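Local coordinates for sensor protein (Vibrio cholerae, PDB 3BY9), which is the histidine kinase DctB, whose sensor domain, the part in this structure, binds C4-dicarboxylates such as succinate and probably controls autophosphorylation on histidine, at residues V69-F81 and E141-S153. Sequence-based numbering, arbitrary orientation.
Sequences VIQAADTYLIDRF and EILGVIVVKMDLS
Strands 74-79 and 141-150 pair antiparallel, Asp74 with Lys149 through Ile78 with Val145, as the second and third across the five-stranded sheet of one of the two PAS-like subdomains of the sensor domain. A classic beta bulge opens the ladder: Lys149 O accepts from both Ala73 N (2.8 Å) and Asp74 N. Lys149 N returns a nearly straight bond to Asp74 O (175° at the hydrogen). On the face carrying Thr75, Leu77, Ile146 and Val148, helix 53-70 packs down through Leu63, and Ile70 CD1 meets Val148 CG1 tip to tip. The other face bears the ligand pocket. There Tyr76, its CG wedged between backbone N and carbonyl carbon (chi1 51°), lays its ring over Val147, whose CB makes a CH-pi contact 3.8 Å from the ring centroid. The phenol oxygen is hydrogen-bonded to the hydroxyl of Tyr106, a succinate-binding residue, and Phe96 meets the ring edge-to-face. Ile78 CD1 lies against Val147 CG2, while Val147 CG1 touches the phenol oxygen. Lys149, fully extended, runs alongside Asp74 and delivers NZ to a bound succinate and to Gln127 O. Asp74 OD1 is held by Arg94 and Asn89; its OD2 stays 4.2 Å from Lys149 NZ, and a water spans the gap, donating to Asp74 OD2 (2.6 Å) and accepting from Lys149 NZ (2.8 Å).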
# COMPACT_ATOMS: atom_id res chain seq x y z
N VAL A 69 -15.35 4.94 -12.56
CA VAL A 69 -14.56 5.49 -13.69
C VAL A 69 -13.07 5.14 -13.55
O VAL A 69 -12.39 4.70 -14.51
CB VAL A 69 -14.68 7.03 -13.79
CG1 VAL A 69 -13.60 7.57 -14.80
CG2 VAL A 69 -16.05 7.44 -14.25
N ILE A 70 -12.54 5.33 -12.34
CA ILE A 70 -11.12 5.07 -12.13
C ILE A 70 -10.75 3.65 -11.79
O ILE A 70 -9.56 3.30 -11.72
CB ILE A 70 -10.54 6.00 -11.04
CG1 ILE A 70 -11.12 5.61 -9.67
CG2 ILE A 70 -10.91 7.48 -11.36
CD1 ILE A 70 -10.54 6.54 -8.55
N GLN A 71 -11.77 2.83 -11.63
CA GLN A 71 -11.62 1.43 -11.27
C GLN A 71 -10.77 1.24 -10.01
O GLN A 71 -9.84 0.45 -9.99
CB GLN A 71 -11.03 0.60 -12.44
CG GLN A 71 -12.03 0.46 -13.61
CD GLN A 71 -13.20 -0.47 -13.30
OE1 GLN A 71 -14.32 -0.03 -13.01
NE2 GLN A 71 -12.93 -1.77 -13.35
N ALA A 72 -11.10 2.01 -8.97
CA ALA A 72 -10.45 1.86 -7.67
C ALA A 72 -11.26 0.93 -6.76
O ALA A 72 -12.36 0.48 -7.09
CB ALA A 72 -10.30 3.22 -6.98
N ALA A 73 -10.65 0.56 -5.64
CA ALA A 73 -11.40 -0.28 -4.70
C ALA A 73 -12.43 0.56 -3.99
O ALA A 73 -13.60 0.20 -3.95
CB ALA A 73 -10.45 -0.92 -3.69
N ASP A 74 -12.03 1.71 -3.44
CA ASP A 74 -12.97 2.54 -2.70
C ASP A 74 -12.58 4.00 -2.82
O ASP A 74 -11.40 4.30 -2.92
CB ASP A 74 -12.89 2.19 -1.19
CG ASP A 74 -13.08 0.70 -0.94
OD1 ASP A 74 -14.24 0.23 -0.88
OD2 ASP A 74 -12.05 -0.00 -0.82
N THR A 75 -13.57 4.90 -2.75
CA THR A 75 -13.27 6.36 -2.83
C THR A 75 -14.20 6.91 -1.73
O THR A 75 -15.40 6.72 -1.81
CB THR A 75 -13.64 6.95 -4.19
OG1 THR A 75 -12.83 6.32 -5.22
CG2 THR A 75 -13.35 8.47 -4.20
N TYR A 76 -13.62 7.62 -0.74
CA TYR A 76 -14.46 7.98 0.39
C TYR A 76 -14.03 9.30 1.02
O TYR A 76 -12.86 9.65 1.00
CB TYR A 76 -14.47 6.85 1.46
CG TYR A 76 -13.12 6.34 1.90
CD1 TYR A 76 -12.66 6.60 3.20
CD2 TYR A 76 -12.32 5.52 1.05
CE1 TYR A 76 -11.43 6.03 3.66
CE2 TYR A 76 -11.12 4.98 1.51
CZ TYR A 76 -10.69 5.23 2.77
OH TYR A 76 -9.52 4.63 3.18
N LEU A 77 -15.02 9.97 1.59
CA LEU A 77 -14.87 11.32 2.15
C LEU A 77 -14.94 11.31 3.65
O LEU A 77 -15.88 10.78 4.21
CB LEU A 77 -16.02 12.19 1.57
CG LEU A 77 -16.05 13.65 2.02
CD1 LEU A 77 -14.87 14.41 1.37
CD2 LEU A 77 -17.33 14.28 1.47
N ILE A 78 -13.95 11.94 4.30
CA ILE A 78 -13.86 11.92 5.76
C ILE A 78 -13.97 13.34 6.31
O ILE A 78 -13.36 14.26 5.75
CB ILE A 78 -12.51 11.31 6.13
CG1 ILE A 78 -12.32 9.95 5.39
CG2 ILE A 78 -12.48 11.00 7.61
CD1 ILE A 78 -10.96 9.30 5.72
N ASP A 79 -14.72 13.53 7.41
CA ASP A 79 -14.82 14.86 7.99
C ASP A 79 -13.56 15.24 8.75
O ASP A 79 -12.60 14.49 8.81
CB ASP A 79 -16.12 14.99 8.83
CG ASP A 79 -16.09 14.23 10.15
OD1 ASP A 79 -15.03 13.76 10.57
OD2 ASP A 79 -17.18 14.11 10.79
N ARG A 80 -13.52 16.43 9.31
CA ARG A 80 -12.27 16.87 9.93
C ARG A 80 -11.96 16.22 11.27
O ARG A 80 -10.89 16.44 11.83
CB ARG A 80 -12.27 18.42 10.06
CG ARG A 80 -13.25 18.94 11.07
CD ARG A 80 -13.05 20.47 11.11
NE ARG A 80 -13.86 21.10 12.15
CZ ARG A 80 -13.52 21.16 13.43
NH1 ARG A 80 -12.37 20.62 13.83
NH2 ARG A 80 -14.33 21.75 14.30
N PHE A 81 -12.89 15.37 11.72
CA PHE A 81 -12.74 14.63 12.96
C PHE A 81 -12.32 13.18 12.68
O PHE A 81 -12.05 12.41 13.62
CB PHE A 81 -14.07 14.66 13.73
CG PHE A 81 -14.60 16.07 13.93
CD1 PHE A 81 -14.04 16.90 14.87
CD2 PHE A 81 -15.64 16.54 13.15
CE1 PHE A 81 -14.52 18.19 15.04
CE2 PHE A 81 -16.11 17.84 13.33
CZ PHE A 81 -15.53 18.63 14.28
N GLU A 141 -10.13 27.04 4.33
CA GLU A 141 -10.17 26.19 5.51
C GLU A 141 -10.13 24.72 5.12
O GLU A 141 -10.76 24.33 4.15
CB GLU A 141 -11.48 26.42 6.26
CG GLU A 141 -11.69 27.84 6.74
CD GLU A 141 -11.76 27.92 8.25
OE1 GLU A 141 -10.78 27.47 8.90
OE2 GLU A 141 -12.78 28.41 8.79
N ILE A 142 -9.46 23.91 5.93
CA ILE A 142 -9.46 22.46 5.64
C ILE A 142 -10.73 21.92 6.29
O ILE A 142 -10.90 21.99 7.52
CB ILE A 142 -8.20 21.77 6.24
CG1 ILE A 142 -6.95 22.29 5.51
CG2 ILE A 142 -8.32 20.22 6.05
CD1 ILE A 142 -5.61 21.87 6.16
N LEU A 143 -11.62 21.32 5.49
CA LEU A 143 -12.88 20.79 5.98
C LEU A 143 -12.92 19.27 6.10
O LEU A 143 -13.83 18.75 6.73
CB LEU A 143 -14.00 21.18 4.99
CG LEU A 143 -14.23 22.66 4.72
CD1 LEU A 143 -15.44 22.74 3.70
CD2 LEU A 143 -14.60 23.35 5.99
N GLY A 144 -11.94 18.57 5.53
CA GLY A 144 -11.99 17.11 5.59
C GLY A 144 -10.91 16.54 4.67
O GLY A 144 -10.02 17.25 4.21
N VAL A 145 -11.03 15.26 4.35
CA VAL A 145 -10.02 14.58 3.54
C VAL A 145 -10.74 13.64 2.59
O VAL A 145 -11.69 12.96 3.00
CB VAL A 145 -9.10 13.69 4.45
CG1 VAL A 145 -8.17 12.76 3.59
CG2 VAL A 145 -8.19 14.59 5.32
N ILE A 146 -10.28 13.61 1.33
CA ILE A 146 -10.84 12.66 0.35
C ILE A 146 -9.74 11.60 0.10
O ILE A 146 -8.54 11.93 0.02
CB ILE A 146 -11.26 13.42 -0.94
CG1 ILE A 146 -11.74 12.42 -2.02
CG2 ILE A 146 -10.09 14.17 -1.55
CD1 ILE A 146 -13.01 11.66 -1.65
N VAL A 147 -10.16 10.33 0.03
CA VAL A 147 -9.22 9.20 -0.08
C VAL A 147 -9.61 8.29 -1.22
O VAL A 147 -10.79 8.04 -1.45
CB VAL A 147 -9.27 8.33 1.19
CG1 VAL A 147 -8.18 7.23 1.12
CG2 VAL A 147 -9.04 9.21 2.47
N VAL A 148 -8.61 7.84 -1.97
CA VAL A 148 -8.87 6.82 -3.00
C VAL A 148 -8.00 5.61 -2.57
O VAL A 148 -6.81 5.79 -2.32
CB VAL A 148 -8.38 7.33 -4.36
CG1 VAL A 148 -8.32 6.16 -5.40
CG2 VAL A 148 -9.41 8.35 -4.91
N LYS A 149 -8.59 4.42 -2.52
CA LYS A 149 -7.85 3.19 -2.18
C LYS A 149 -7.82 2.33 -3.43
O LYS A 149 -8.86 2.05 -4.02
CB LYS A 149 -8.57 2.45 -1.05
CG LYS A 149 -7.91 1.12 -0.70
CD LYS A 149 -8.80 0.35 0.31
CE LYS A 149 -8.12 -1.01 0.68
NZ LYS A 149 -9.06 -1.76 1.60
N MSE A 150 -6.61 1.91 -3.78
CA MSE A 150 -6.36 1.09 -4.97
C MSE A 150 -6.04 -0.33 -4.56
O MSE A 150 -5.24 -0.55 -3.65
CB MSE A 150 -5.14 1.66 -5.77
CG MSE A 150 -4.97 0.97 -7.11
SE MSE A 150 -3.12 1.33 -7.75
CE MSE A 150 -2.19 0.14 -6.50
N ASP A 151 -6.66 -1.30 -5.23
CA ASP A 151 -6.42 -2.73 -4.99
C ASP A 151 -5.02 -2.96 -5.57
O ASP A 151 -4.63 -2.29 -6.53
CB ASP A 151 -7.47 -3.52 -5.77
CG ASP A 151 -7.32 -5.02 -5.63
OD1 ASP A 151 -7.65 -5.55 -4.54
OD2 ASP A 151 -6.89 -5.65 -6.63
N LEU A 152 -4.32 -3.94 -5.02
CA LEU A 152 -2.94 -4.25 -5.46
C LEU A 152 -2.81 -5.29 -6.55
O LEU A 152 -1.70 -5.57 -7.01
CB LEU A 152 -2.15 -4.74 -4.29
CG LEU A 152 -2.20 -3.77 -3.12
CD1 LEU A 152 -1.38 -4.34 -1.99
CD2 LEU A 152 -1.65 -2.42 -3.54
N SER A 153 -3.91 -5.90 -6.97
CA SER A 153 -3.81 -6.96 -7.99
C SER A 153 -3.14 -6.59 -9.29
O SER A 153 -2.34 -7.37 -9.80
CB SER A 153 -5.21 -7.51 -8.32
OG SER A 153 -5.79 -8.04 -7.15
O HOH W 1 -8.19 -0.69 -7.51
O HOH W 2 -11.38 -2.37 0.07
O HOH W 3 -15.68 18.47 8.60